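Long-range contacts in exotoxin A (Pseudomonas aeruginosa, PDB 1IKP), which kills eukaryotic cells by transferring ADP-ribose from NAD to elongation factor 2, which halts protein synthesis: residues A[242-247]-A[369-374]; A[5-10]-A[26-31]; A[40-45]-A[218-223]; A[292-297]-A[327-332]. The protein carries 2 engineered substitutions. All blocks are in the same frame, centred on the assembly; numbering follows the deposited sequence. Where two conformers were deposited one is given.

In the fold
Along the chain interaction 2 comes first, then interaction 3, then interaction 1, whose two strands enclose interaction 4 in sequence. Interactions 2 and 3 both belong to the beta-rich binding region; their centres are 23 Å apart and they meet where Y45 packs against W8 and V30. Interactions 1 and 3 reach the same large mixed sheet, through strands 245-248 and 40-49, with centres 21 Å apart. Interaction 4 lies about 31 Å from interaction 1, centre to centre, among the helices of the targeting region. Interaction 1 thus pairs the end of the binding region with a strand that follows those helices, tying the two regions together through one sheet.

Interaction 1 (A[242-247]-A[369-374]); sequences TVISHR and SLTCPV
S245 faces L370, and H246 faces S369, where strands 245-248 and 367-371 run antiparallel. Three backbone hydrogen bonds zip them together: H246 and S369 form a hydrogen-bonded pair, with H246 N to S369 O at 2.9 Å and a return bond from S369 N to H246 O, and T371 N reaches I244 O at 3.0 Å in a nearly straight bond (168°). S245 and L370 make the non-hydrogen-bonded pair between them.

Two waters extend the polar ladder. The first donates to S369 O at 2.9 Å, lies in the plane of the H246 ring at the edge by ND1, and stands 2.8 Å from T371 OG1, so S369 O is gripped by both H246 N and water. The second bridges I244 N and T371 O, beyond the last direct bond. S369 OG turns to E391 on the neighbouring strand.

Apolar contacts finish the join. L370 CD2 comes to 3.6 Å from S245 CB on one face of the sheet. V243 CG1, anti to its own carbonyl carbon, meets P373 CD at 3.6 Å, while the I244 and T371 side chains lie alongside each other, pointing the same way toward helix 205-210. With strand 126-136 beside 245-248 and strand 389-393 beside 367-371, this is the antiparallel step of a mixed sheet shared by the binding and targeting regions.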
loop_
_atom_site.group_PDB
_atom_site.type_symbol
_atom_site.label_atom_id
_atom_site.label_comp_id
_atom_site.label_asym_id
_atom_site.label_seq_id
_atom_site.Cartn_x
_atom_site.Cartn_y
_atom_site.Cartn_z
ATOM N N THR A 242 11.809 9.380 8.932
ATOM C CA THR A 242 11.284 8.028 8.740
ATOM C C THR A 242 10.006 8.042 7.894
ATOM O O THR A 242 9.059 8.768 8.198
ATOM C CB THR A 242 10.965 7.383 10.095
ATOM O OG1 THR A 242 12.127 7.448 10.932
ATOM C CG2 THR A 242 10.554 5.931 9.917
ATOM N N VAL A 243 9.954 7.227 6.844
ATOM C CA VAL A 243 8.767 7.232 6.015
ATOM C C VAL A 243 7.525 6.813 6.800
ATOM O O VAL A 243 7.597 6.048 7.780
ATOM C CB VAL A 243 8.918 6.309 4.777
ATOM C CG1 VAL A 243 10.078 6.787 3.899
ATOM C CG2 VAL A 243 9.151 4.889 5.197
ATOM N N ILE A 244 6.393 7.347 6.384
ATOM C CA ILE A 244 5.128 7.002 7.017
ATOM C C ILE A 244 4.874 5.529 6.768
ATOM O O ILE A 244 5.068 5.036 5.650
ATOM C CB ILE A 244 3.967 7.790 6.398
ATOM C CG1 ILE A 244 4.178 9.298 6.631
ATOM C CG2 ILE A 244 2.645 7.353 6.993
ATOM C CD1 ILE A 244 3.283 10.146 5.746
ATOM N N SER A 245 4.462 4.807 7.800
ATOM C CA SER A 245 4.140 3.401 7.585
ATOM C C SER A 245 2.849 3.012 8.248
ATOM O O SER A 245 2.397 3.651 9.174
ATOM C CB SER A 245 5.254 2.485 8.110
ATOM O OG SER A 245 5.267 2.424 9.544
ATOM N N HIS A 246 2.241 1.952 7.726
ATOM C CA HIS A 246 1.035 1.359 8.287
ATOM C C HIS A 246 1.428 -0.082 8.644
ATOM O O HIS A 246 2.387 -0.634 8.105
ATOM C CB HIS A 246 -0.081 1.251 7.248
ATOM C CG HIS A 246 -0.950 2.463 7.117
ATOM N ND1 HIS A 246 -0.589 3.569 6.372
ATOM C CD2 HIS A 246 -2.198 2.712 7.583
ATOM C CE1 HIS A 246 -1.582 4.441 6.384
ATOM N NE2 HIS A 246 -2.569 3.949 7.107
ATOM N N ARG A 247 0.705 -0.679 9.583
ATOM C CA ARG A 247 0.907 -2.097 9.919
ATOM C C ARG A 247 -0.473 -2.690 10.154
ATOM O O ARG A 247 -1.331 -2.074 10.817
ATOM C CB ARG A 247 1.813 -2.290 11.144
ATOM C CG ARG A 247 2.172 -3.764 11.388
ATOM C CD ARG A 247 3.506 -3.916 12.140
ATOM N NE ARG A 247 3.872 -5.313 12.332
ATOM C CZ ARG A 247 5.114 -5.795 12.307
ATOM N NH1 ARG A 247 6.170 -5.019 12.085
ATOM N NH2 ARG A 247 5.297 -7.090 12.528
ATOM N N SER A 369 3.016 -1.401 5.185
ATOM C CA SER A 369 2.874 -0.593 3.967
ATOM C C SER A 369 3.595 0.731 4.154
ATOM O O SER A 369 3.333 1.450 5.107
ATOM C CB SER A 369 1.392 -0.365 3.678
ATOM O OG SER A 369 0.704 -1.625 3.552
ATOM N N LEU A 370 4.481 1.051 3.223
ATOM C CA LEU A 370 5.302 2.247 3.315
ATOM C C LEU A 370 4.928 3.308 2.300
ATOM O O LEU A 370 4.622 2.998 1.144
ATOM C CB LEU A 370 6.754 1.863 3.096
ATOM C CG LEU A 370 7.266 0.692 3.932
ATOM C CD1 LEU A 370 8.685 0.356 3.496
ATOM C CD2 LEU A 370 7.237 1.066 5.422
ATOM N N THR A 371 4.918 4.565 2.735
ATOM C CA THR A 371 4.636 5.700 1.858
ATOM C C THR A 371 6.037 6.145 1.427
ATOM O O THR A 371 6.749 6.857 2.151
ATOM C CB THR A 371 3.928 6.796 2.650
ATOM O OG1 THR A 371 2.660 6.285 3.075
ATOM C CG2 THR A 371 3.710 8.029 1.790
ATOM N N CYS A 372 6.437 5.747 0.232
ATOM C CA CYS A 372 7.802 5.987 -0.211
ATOM C C CYS A 372 8.076 7.181 -1.091
ATOM O O CYS A 372 7.399 7.371 -2.075
ATOM C CB CYS A 372 8.284 4.747 -0.977
ATOM S SG CYS A 372 8.168 3.181 -0.042
ATOM N N PRO A 373 9.085 7.995 -0.730
ATOM C CA PRO A 373 9.440 9.159 -1.545
ATOM C C PRO A 373 10.012 8.619 -2.856
ATOM O O PRO A 373 10.776 7.655 -2.833
ATOM C CB PRO A 373 10.520 9.848 -0.714
ATOM C CG PRO A 373 10.169 9.486 0.696
ATOM C CD PRO A 373 9.777 8.024 0.571
ATOM N N VAL A 374 9.665 9.241 -3.981
ATOM C CA VAL A 374 10.155 8.780 -5.283
ATOM C C VAL A 374 11.622 9.068 -5.583
ATOM O O VAL A 374 12.234 8.374 -6.399
ATOM C CB VAL A 374 9.341 9.384 -6.451
ATOM C CG1 VAL A 374 7.876 8.990 -6.332
ATOM C CG2 VAL A 374 9.489 10.901 -6.466
HETATM O O HOH W 1 2.027 3.967 4.531
HETATM O O HOH W 2 6.504 8.970 3.914
#

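Interaction 2 (A[5-10]-A[26-31]); sequences FDLWNE and SRMSVD
S26 swings OG trans to its backbone N (chi1 175°) and so presents it to the first turn of helix 7-10, while F5, with CG held between its own N and carbonyl carbon (chi1 74°), lays its ring under the S26 CB. A short N-terminal helix thus sits against strand 24-29, an outermost strand of the six-stranded antiparallel sheet in the binding region. S26 CB stands 3.7 Å from the F5 ring centroid, almost on the normal, a CH-pi contact over the face. S26 OG takes the L7 N-H at 2.9 Å in a practically straight bond (175°). The helix start is also capped from within: D6, the N-cap, accepts N9 N on OD1.

Further along the strand, W8 and M28 cross at about a right angle. W8 CH2 touches M28 CB at 3.5 Å, and M28 CG lies above one ring face, toward its rim; the sulfur makes an oblique Met-aromatic contact. S29 O approaches the ring edge in plane, 3.5 Å from CZ3. Strand 40-49 packs on L7 through M47 and on W8 through Y45. Water 3 sews the two segments together, accepting from W8 N and donating to R27 O and D6 OD1.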
loop_
_atom_site.group_PDB
_atom_site.type_symbol
_atom_site.label_atom_id
_atom_site.label_comp_id
_atom_site.label_asym_id
_atom_site.label_seq_id
_atom_site.Cartn_x
_atom_site.Cartn_y
_atom_site.Cartn_z
ATOM N N PHE A 5 -13.547 10.408 36.699
ATOM C CA PHE A 5 -12.934 11.701 36.428
ATOM C C PHE A 5 -13.480 12.151 35.072
ATOM O O PHE A 5 -14.110 11.358 34.365
ATOM C CB PHE A 5 -11.396 11.634 36.457
ATOM C CG PHE A 5 -10.769 10.962 35.268
ATOM C CD1 PHE A 5 -10.206 11.710 34.230
ATOM C CD2 PHE A 5 -10.688 9.576 35.220
ATOM C CE1 PHE A 5 -9.562 11.071 33.160
ATOM C CE2 PHE A 5 -10.045 8.932 34.157
ATOM C CZ PHE A 5 -9.482 9.685 33.131
ATOM N N ASP A 6 -13.294 13.423 34.734
ATOM C CA ASP A 6 -13.804 13.972 33.478
ATOM C C ASP A 6 -12.608 14.308 32.606
ATOM O O ASP A 6 -12.024 15.379 32.717
ATOM C CB ASP A 6 -14.622 15.237 33.762
ATOM C CG ASP A 6 -15.356 15.748 32.540
ATOM O OD1 ASP A 6 -14.852 15.558 31.414
ATOM O OD2 ASP A 6 -16.435 16.358 32.708
ATOM N N LEU A 7 -12.251 13.370 31.736
ATOM C CA LEU A 7 -11.097 13.518 30.864
ATOM C C LEU A 7 -11.017 14.814 30.064
ATOM O O LEU A 7 -10.006 15.526 30.099
ATOM C CB LEU A 7 -11.041 12.330 29.899
ATOM C CG LEU A 7 -9.935 12.300 28.841
ATOM C CD1 LEU A 7 -8.588 12.065 29.488
ATOM C CD2 LEU A 7 -10.253 11.194 27.845
ATOM N N TRP A 8 -12.082 15.134 29.348
ATOM C CA TRP A 8 -12.047 16.318 28.515
ATOM C C TRP A 8 -12.164 17.647 29.217
ATOM O O TRP A 8 -11.791 18.672 28.658
ATOM C CB TRP A 8 -13.089 16.210 27.409
ATOM C CG TRP A 8 -12.750 15.099 26.492
ATOM C CD1 TRP A 8 -11.494 14.651 26.191
ATOM C CD2 TRP A 8 -13.654 14.300 25.740
ATOM N NE1 TRP A 8 -11.560 13.627 25.301
ATOM C CE2 TRP A 8 -12.872 13.381 24.998
ATOM C CE3 TRP A 8 -15.046 14.267 25.609
ATOM C CZ2 TRP A 8 -13.435 12.435 24.137
ATOM C CZ3 TRP A 8 -15.614 13.328 24.752
ATOM C CH2 TRP A 8 -14.807 12.423 24.024
ATOM N N ASN A 9 -12.671 17.645 30.438
ATOM C CA ASN A 9 -12.780 18.906 31.142
ATOM C C ASN A 9 -11.601 19.132 32.070
ATOM O O ASN A 9 -11.079 20.242 32.147
ATOM C CB ASN A 9 -14.096 18.971 31.912
ATOM C CG ASN A 9 -15.269 19.299 31.011
ATOM O OD1 ASN A 9 -15.310 20.363 30.393
ATOM N ND2 ASN A 9 -16.227 18.384 30.924
ATOM N N GLU A 10 -11.154 18.075 32.736
ATOM C CA GLU A 10 -10.054 18.180 33.691
ATOM C C GLU A 10 -8.666 18.028 33.092
ATOM O O GLU A 10 -7.690 18.547 33.629
ATOM C CB GLU A 10 -10.216 17.131 34.788
ATOM C CG GLU A 10 -11.430 17.305 35.678
ATOM C CD GLU A 10 -11.796 16.022 36.410
ATOM O OE1 GLU A 10 -10.883 15.279 36.824
ATOM O OE2 GLU A 10 -13.001 15.766 36.582
ATOM N N SER A 26 -13.393 7.495 32.824
ATOM C CA SER A 26 -14.084 8.682 32.347
ATOM C C SER A 26 -14.913 8.354 31.124
ATOM O O SER A 26 -14.429 7.726 30.177
ATOM C CB SER A 26 -13.093 9.792 31.977
ATOM O OG SER A 26 -13.779 10.902 31.407
ATOM N N ARG A 27 -16.165 8.789 31.143
ATOM C CA ARG A 27 -17.045 8.572 30.017
ATOM C C ARG A 27 -16.611 9.562 28.951
ATOM O O ARG A 27 -16.183 10.668 29.259
ATOM C CB ARG A 27 -18.502 8.826 30.426
ATOM C CG ARG A 27 -19.160 7.675 31.187
ATOM C CD ARG A 27 -19.602 6.554 30.245
ATOM N NE ARG A 27 -20.087 5.380 30.972
ATOM C CZ ARG A 27 -20.487 4.251 30.390
ATOM N NH1 ARG A 27 -20.469 4.136 29.066
ATOM N NH2 ARG A 27 -20.880 3.226 31.132
ATOM N N MET A 28 -16.675 9.139 27.699
ATOM C CA MET A 28 -16.309 9.988 26.574
ATOM C C MET A 28 -17.573 10.041 25.734
ATOM O O MET A 28 -17.875 9.099 24.994
ATOM C CB MET A 28 -15.170 9.357 25.767
ATOM C CG MET A 28 -13.847 9.238 26.542
ATOM S SD MET A 28 -12.463 8.563 25.553
ATOM C CE MET A 28 -13.117 6.951 25.043
ATOM N N SER A 29 -18.324 11.128 25.867
ATOM C CA SER A 29 -19.575 11.276 25.136
ATOM C C SER A 29 -19.500 12.318 24.025
ATOM O O SER A 29 -19.040 13.436 24.239
ATOM C CB SER A 29 -20.698 11.656 26.103
ATOM O OG SER A 29 -20.750 10.761 27.198
ATOM N N VAL A 30 -19.967 11.931 22.844
ATOM C CA VAL A 30 -19.982 12.800 21.677
ATOM C C VAL A 30 -21.423 12.910 21.185
ATOM O O VAL A 30 -22.162 11.927 21.210
ATOM C CB VAL A 30 -19.094 12.221 20.555
ATOM C CG1 VAL A 30 -19.216 13.062 19.307
ATOM C CG2 VAL A 30 -17.639 12.169 21.022
ATOM N N ASP A 31 -21.818 14.105 20.750
ATOM C CA ASP A 31 -23.171 14.350 20.253
ATOM C C ASP A 31 -23.525 13.303 19.204
ATOM O O ASP A 31 -22.882 13.220 18.155
ATOM C CB ASP A 31 -23.255 15.746 19.629
ATOM C CG ASP A 31 -24.682 16.158 19.294
ATOM O OD1 ASP A 31 -25.447 15.322 18.768
ATOM O OD2 ASP A 31 -25.035 17.330 19.547
HETATM O O HOH W 3 -14.660 13.354 29.307
#

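Interaction 3 (A[40-45]-A[218-223]); sequences QGVLHY and DTWEGK
Q40 reaches across to the indole of W220 with its amide tilted 61° from the ring plane, so the two groups meet obliquely rather than stacking. The Q40 chain leaves CA with CG between the backbone N and the carbonyl carbon (chi1 54°) and then runs extended, bringing NE2 to 3.5 Å from W220 CZ2. Its CG and CD follow along the same corner of the benzene ring. The other end of the amide crosses T219 at about a right angle, OE1 lying 3.3 Å from T219 CG2.

G41 comes to the rim of the indole: its CA lies near the ring plane, 3.8 Å from W220 CH2. V42, turned at about a right angle to W220, brushes the same CH2 with CG2 at 4.2 Å, and V42 also packs on V175, L102 and W190. Helix 218-221 is thereby fitted to the start of strand 40-49, in the large sheet, chiefly by the benzene end of W220, with T219 CG2 beside it.

The two polar N-H groups do not pair with each other. Q40 NE2 and W220 NE1 both hydrogen-bond to R186 O, so one backbone carbonyl of a third segment serves both buried donors, and the direct strand-helix contact is left to van der Waals packing.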
loop_
_atom_site.group_PDB
_atom_site.type_symbol
_atom_site.label_atom_id
_atom_site.label_comp_id
_atom_site.label_asym_id
_atom_site.label_seq_id
_atom_site.Cartn_x
_atom_site.Cartn_y
_atom_site.Cartn_z
ATOM N N GLN A 40 -19.352 12.411 5.452
ATOM C CA GLN A 40 -18.289 11.540 5.929
ATOM C C GLN A 40 -17.312 12.373 6.716
ATOM O O GLN A 40 -17.088 13.548 6.419
ATOM C CB GLN A 40 -17.575 10.825 4.775
ATOM C CG GLN A 40 -17.026 11.718 3.691
ATOM C CD GLN A 40 -16.384 10.935 2.554
ATOM O OE1 GLN A 40 -16.453 11.344 1.404
ATOM N NE2 GLN A 40 -15.746 9.811 2.877
ATOM N N GLY A 41 -16.731 11.772 7.745
ATOM C CA GLY A 41 -15.784 12.515 8.543
ATOM C C GLY A 41 -14.906 11.578 9.335
ATOM O O GLY A 41 -15.071 10.358 9.268
ATOM N N VAL A 42 -13.979 12.175 10.077
ATOM C CA VAL A 42 -13.057 11.455 10.947
ATOM C C VAL A 42 -12.976 12.149 12.308
ATOM O O VAL A 42 -12.732 13.364 12.388
ATOM C CB VAL A 42 -11.642 11.415 10.364
ATOM C CG1 VAL A 42 -10.686 10.722 11.354
ATOM C CG2 VAL A 42 -11.625 10.674 9.030
ATOM N N LEU A 43 -13.213 11.387 13.368
ATOM C CA LEU A 43 -13.081 11.871 14.730
ATOM C C LEU A 43 -11.646 11.547 15.128
ATOM O O LEU A 43 -11.217 10.396 14.995
ATOM C CB LEU A 43 -14.028 11.130 15.677
ATOM C CG LEU A 43 -15.492 11.518 15.534
ATOM C CD1 LEU A 43 -16.379 10.482 16.194
ATOM C CD2 LEU A 43 -15.696 12.904 16.175
ATOM N N HIS A 44 -10.902 12.555 15.579
ATOM C CA HIS A 44 -9.528 12.353 16.012
ATOM C C HIS A 44 -9.469 12.559 17.524
ATOM O O HIS A 44 -9.662 13.685 18.025
ATOM C CB HIS A 44 -8.611 13.356 15.298
ATOM C CG HIS A 44 -7.171 13.270 15.697
ATOM N ND1 HIS A 44 -6.204 14.105 15.178
ATOM C CD2 HIS A 44 -6.524 12.419 16.528
ATOM C CE1 HIS A 44 -5.024 13.773 15.667
ATOM N NE2 HIS A 44 -5.193 12.748 16.487
ATOM N N TYR A 45 -9.254 11.457 18.234
ATOM C CA TYR A 45 -9.139 11.441 19.698
ATOM C C TYR A 45 -7.661 11.480 20.059
ATOM O O TYR A 45 -6.872 10.732 19.501
ATOM C CB TYR A 45 -9.728 10.151 20.278
ATOM C CG TYR A 45 -11.224 10.017 20.153
ATOM C CD1 TYR A 45 -12.067 10.358 21.215
ATOM C CD2 TYR A 45 -11.805 9.549 18.971
ATOM C CE1 TYR A 45 -13.448 10.235 21.115
ATOM C CE2 TYR A 45 -13.193 9.426 18.857
ATOM C CZ TYR A 45 -14.007 9.765 19.924
ATOM O OH TYR A 45 -15.387 9.655 19.832
ATOM N N ASP A 218 -10.919 16.964 -4.394
ATOM C CA ASP A 218 -11.882 17.897 -3.813
ATOM C C ASP A 218 -12.576 17.494 -2.514
ATOM O O ASP A 218 -12.689 18.310 -1.598
ATOM C CB ASP A 218 -12.947 18.265 -4.849
ATOM C CG ASP A 218 -12.370 19.013 -6.035
ATOM O OD1 ASP A 218 -11.511 19.896 -5.819
ATOM O OD2 ASP A 218 -12.784 18.728 -7.180
ATOM N N THR A 219 -13.034 16.250 -2.426
ATOM C CA THR A 219 -13.744 15.775 -1.236
ATOM C C THR A 219 -13.097 16.155 0.095
ATOM O O THR A 219 -13.705 16.834 0.934
ATOM C CB THR A 219 -13.913 14.244 -1.269
ATOM O OG1 THR A 219 -14.633 13.871 -2.452
ATOM C CG2 THR A 219 -14.687 13.764 -0.048
ATOM N N TRP A 220 -11.865 15.718 0.303
ATOM C CA TRP A 220 -11.205 16.032 1.554
ATOM C C TRP A 220 -10.430 17.343 1.506
ATOM O O TRP A 220 -10.112 17.927 2.543
ATOM C CB TRP A 220 -10.317 14.858 1.980
ATOM C CG TRP A 220 -11.126 13.639 2.348
ATOM C CD1 TRP A 220 -11.396 12.550 1.553
ATOM C CD2 TRP A 220 -11.820 13.407 3.582
ATOM N NE1 TRP A 220 -12.209 11.663 2.221
ATOM C CE2 TRP A 220 -12.485 12.163 3.467
ATOM C CE3 TRP A 220 -11.950 14.135 4.773
ATOM C CZ2 TRP A 220 -13.266 11.630 4.499
ATOM C CZ3 TRP A 220 -12.726 13.606 5.797
ATOM C CH2 TRP A 220 -13.374 12.365 5.652
ATOM N N GLU A 221 -10.134 17.814 0.301
ATOM C CA GLU A 221 -9.437 19.086 0.145
ATOM C C GLU A 221 -10.292 20.184 0.784
ATOM O O GLU A 221 -9.776 21.072 1.457
ATOM C CB GLU A 221 -9.234 19.380 -1.345
ATOM C CG GLU A 221 -8.779 20.795 -1.657
ATOM C CD GLU A 221 -7.434 21.124 -1.055
ATOM O OE1 GLU A 221 -7.005 22.293 -1.164
ATOM O OE2 GLU A 221 -6.801 20.215 -0.476
ATOM N N GLY A 222 -11.604 20.101 0.595
ATOM C CA GLY A 222 -12.496 21.108 1.152
ATOM C C GLY A 222 -13.056 20.759 2.519
ATOM O O GLY A 222 -14.169 21.144 2.867
ATOM N N LYS A 223 -12.283 20.025 3.312
ATOM C CA LYS A 223 -12.743 19.624 4.637
ATOM C C LYS A 223 -12.901 20.788 5.619
ATOM O O LYS A 223 -12.285 21.840 5.452
ATOM C CB LYS A 223 -11.764 18.601 5.224
ATOM C CG LYS A 223 -10.356 19.134 5.388
ATOM C CD LYS A 223 -9.357 18.006 5.637
ATOM C CE LYS A 223 -7.930 18.467 5.404
ATOM N NZ LYS A 223 -7.511 19.576 6.306
#

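Interaction 4 (A[292-297]-A[327-332]); sequences QRLVAL and EAIREQ
L294 lays its CD1 branch over the A328 methyl, with CD1 to CB at 3.8 Å, and the same branch meets I329 CG1 at 3.9 Å. This is helix-on-helix packing in the helical part of the targeting region, usually called the translocation domain of the toxin: helices 282-300 and 323-331 run roughly antiparallel, their short segments crossing at -144° with axes 10.3 Å apart. That spacing is wide, and the side chains bridge it at their ends while A328 contributes just its CB.

L294 has CG anti to its backbone N (chi1 177°), which sends the branch out toward the other helix, where it crosses I329 at about a right angle. A turn further on, L297 brings CD1 to 3.7 Å from A328 CB, so leucines from two successive turns close on one methyl. The buried side of the joint is completed by helix 333-351, whose A336, A339 and L340 touch L294, and by helix 308-317, which packs on I329 through V311, A315 and L316.

Toward solvent, the R293 chain runs extended from CG to NE in the conformer given, and L297 CD1 sits over the centre of one face of its guanidinium. In that conformer R293 NH1 also nears A328 CB; R293 has a second conformer, so this cover is less certain. R293 and E331 carry opposite charges, but they do not make a salt bridge.

On helix 323-331, R330 NH1 bonds to the carbonyls of A315 and S321, and R330 NH2 donates in the guanidinium plane to E327 OE1 at 2.6 Å, meeting it from above the carboxylate plane.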
loop_
_atom_site.group_PDB
_atom_site.type_symbol
_atom_site.label_atom_id
_atom_site.label_comp_id
_atom_site.label_asym_id
_atom_site.label_seq_id
_atom_site.Cartn_x
_atom_site.Cartn_y
_atom_site.Cartn_z
ATOM N N GLN A 292 -8.004 -13.858 -3.644
ATOM C CA GLN A 292 -7.727 -14.184 -2.251
ATOM C C GLN A 292 -7.824 -15.704 -2.078
ATOM O O GLN A 292 -6.915 -16.337 -1.530
ATOM C CB GLN A 292 -8.740 -13.476 -1.335
ATOM C CG GLN A 292 -8.534 -13.734 0.157
ATOM C CD GLN A 292 -9.614 -13.101 1.026
ATOM O OE1 GLN A 292 -9.379 -12.790 2.196
ATOM N NE2 GLN A 292 -10.797 -12.915 0.465
ATOM N N ARG A 293 -8.920 -16.276 -2.569
ATOM C CA ARG A 293 -9.159 -17.711 -2.468
ATOM C C ARG A 293 -8.094 -18.535 -3.181
ATOM O O ARG A 293 -7.657 -19.569 -2.680
ATOM C CB ARG A 293 -10.545 -18.041 -3.032
ATOM C CG ARG A 293 -10.833 -19.525 -3.188
ATOM C CD ARG A 293 -12.318 -19.766 -3.404
ATOM N NE ARG A 293 -12.597 -21.137 -3.820
ATOM C CZ ARG A 293 -12.309 -21.623 -5.023
ATOM N NH1 ARG A 293 -11.733 -20.849 -5.933
ATOM N NH2 ARG A 293 -12.596 -22.883 -5.318
ATOM N N LEU A 294 -7.669 -18.066 -4.346
ATOM C CA LEU A 294 -6.660 -18.769 -5.117
ATOM C C LEU A 294 -5.346 -18.876 -4.361
ATOM O O LEU A 294 -4.747 -19.947 -4.282
ATOM C CB LEU A 294 -6.438 -18.068 -6.443
ATOM C CG LEU A 294 -5.342 -18.669 -7.304
ATOM C CD1 LEU A 294 -5.674 -20.119 -7.700
ATOM C CD2 LEU A 294 -5.214 -17.804 -8.538
ATOM N N VAL A 295 -4.885 -17.764 -3.792
ATOM C CA VAL A 295 -3.641 -17.804 -3.048
ATOM C C VAL A 295 -3.804 -18.707 -1.826
ATOM O O VAL A 295 -2.891 -19.446 -1.496
ATOM C CB VAL A 295 -3.217 -16.371 -2.601
ATOM C CG1 VAL A 295 -1.976 -16.424 -1.726
ATOM C CG2 VAL A 295 -2.933 -15.518 -3.832
ATOM N N ALA A 296 -4.963 -18.647 -1.174
ATOM C CA ALA A 296 -5.215 -19.489 0.004
ATOM C C ALA A 296 -5.136 -20.963 -0.392
ATOM O O ALA A 296 -4.479 -21.760 0.279
ATOM C CB ALA A 296 -6.576 -19.187 0.585
ATOM N N LEU A 297 -5.801 -21.313 -1.489
ATOM C CA LEU A 297 -5.795 -22.691 -1.977
ATOM C C LEU A 297 -4.373 -23.163 -2.249
ATOM O O LEU A 297 -3.998 -24.284 -1.908
ATOM C CB LEU A 297 -6.640 -22.814 -3.254
ATOM C CG LEU A 297 -8.163 -22.823 -3.102
ATOM C CD1 LEU A 297 -8.818 -22.723 -4.469
ATOM C CD2 LEU A 297 -8.603 -24.118 -2.399
ATOM N N GLU A 327 -8.866 -26.340 -10.290
ATOM C CA GLU A 327 -10.089 -25.816 -10.874
ATOM C C GLU A 327 -10.101 -24.289 -10.797
ATOM O O GLU A 327 -10.556 -23.622 -11.720
ATOM C CB GLU A 327 -11.306 -26.380 -10.137
ATOM C CG GLU A 327 -12.613 -26.208 -10.879
ATOM C CD GLU A 327 -12.566 -26.818 -12.265
ATOM O OE1 GLU A 327 -12.029 -27.939 -12.402
ATOM O OE2 GLU A 327 -13.065 -26.181 -13.216
ATOM N N ALA A 328 -9.606 -23.750 -9.688
ATOM C CA ALA A 328 -9.563 -22.303 -9.502
ATOM C C ALA A 328 -8.707 -21.693 -10.604
ATOM O O ALA A 328 -9.070 -20.672 -11.182
ATOM C CB ALA A 328 -8.980 -21.970 -8.134
ATOM N N ILE A 329 -7.579 -22.341 -10.885
ATOM C CA ILE A 329 -6.649 -21.894 -11.924
ATOM C C ILE A 329 -7.285 -21.967 -13.304
ATOM O O ILE A 329 -7.253 -20.999 -14.066
ATOM C CB ILE A 329 -5.347 -22.739 -11.904
ATOM C CG1 ILE A 329 -4.563 -22.428 -10.622
ATOM C CG2 ILE A 329 -4.520 -22.479 -13.154
ATOM C CD1 ILE A 329 -3.378 -23.309 -10.403
ATOM N N ARG A 330 -7.880 -23.112 -13.624
ATOM C CA ARG A 330 -8.519 -23.276 -14.919
ATOM C C ARG A 330 -9.699 -22.313 -15.085
ATOM O O ARG A 330 -10.031 -21.927 -16.201
ATOM C CB ARG A 330 -8.988 -24.733 -15.104
ATOM C CG ARG A 330 -7.867 -25.750 -15.355
ATOM C CD ARG A 330 -8.450 -27.132 -15.700
ATOM N NE ARG A 330 -9.251 -27.659 -14.604
ATOM C CZ ARG A 330 -8.758 -28.335 -13.575
ATOM N NH1 ARG A 330 -7.460 -28.584 -13.499
ATOM N NH2 ARG A 330 -9.563 -28.729 -12.596
ATOM N N GLU A 331 -10.323 -21.918 -13.975
ATOM C CA GLU A 331 -11.461 -20.993 -14.032
ATOM C C GLU A 331 -11.093 -19.577 -14.487
ATOM O O GLU A 331 -11.907 -18.885 -15.098
ATOM C CB GLU A 331 -12.150 -20.898 -12.666
ATOM C CG GLU A 331 -12.921 -22.136 -12.243
ATOM C CD GLU A 331 -13.651 -21.938 -10.924
ATOM O OE1 GLU A 331 -12.996 -21.570 -9.925
ATOM O OE2 GLU A 331 -14.880 -22.153 -10.886
ATOM N N GLN A 332 -9.874 -19.151 -14.167
ATOM C CA GLN A 332 -9.383 -17.815 -14.521
ATOM C C GLN A 332 -7.877 -17.928 -14.758
ATOM O O GLN A 332 -7.078 -17.525 -13.921
ATOM C CB GLN A 332 -9.639 -16.840 -13.368
ATOM C CG GLN A 332 -11.104 -16.640 -13.019
ATOM C CD GLN A 332 -11.857 -15.857 -14.077
ATOM O OE1 GLN A 332 -13.081 -15.736 -14.020
ATOM N NE2 GLN A 332 -11.128 -15.314 -15.047
#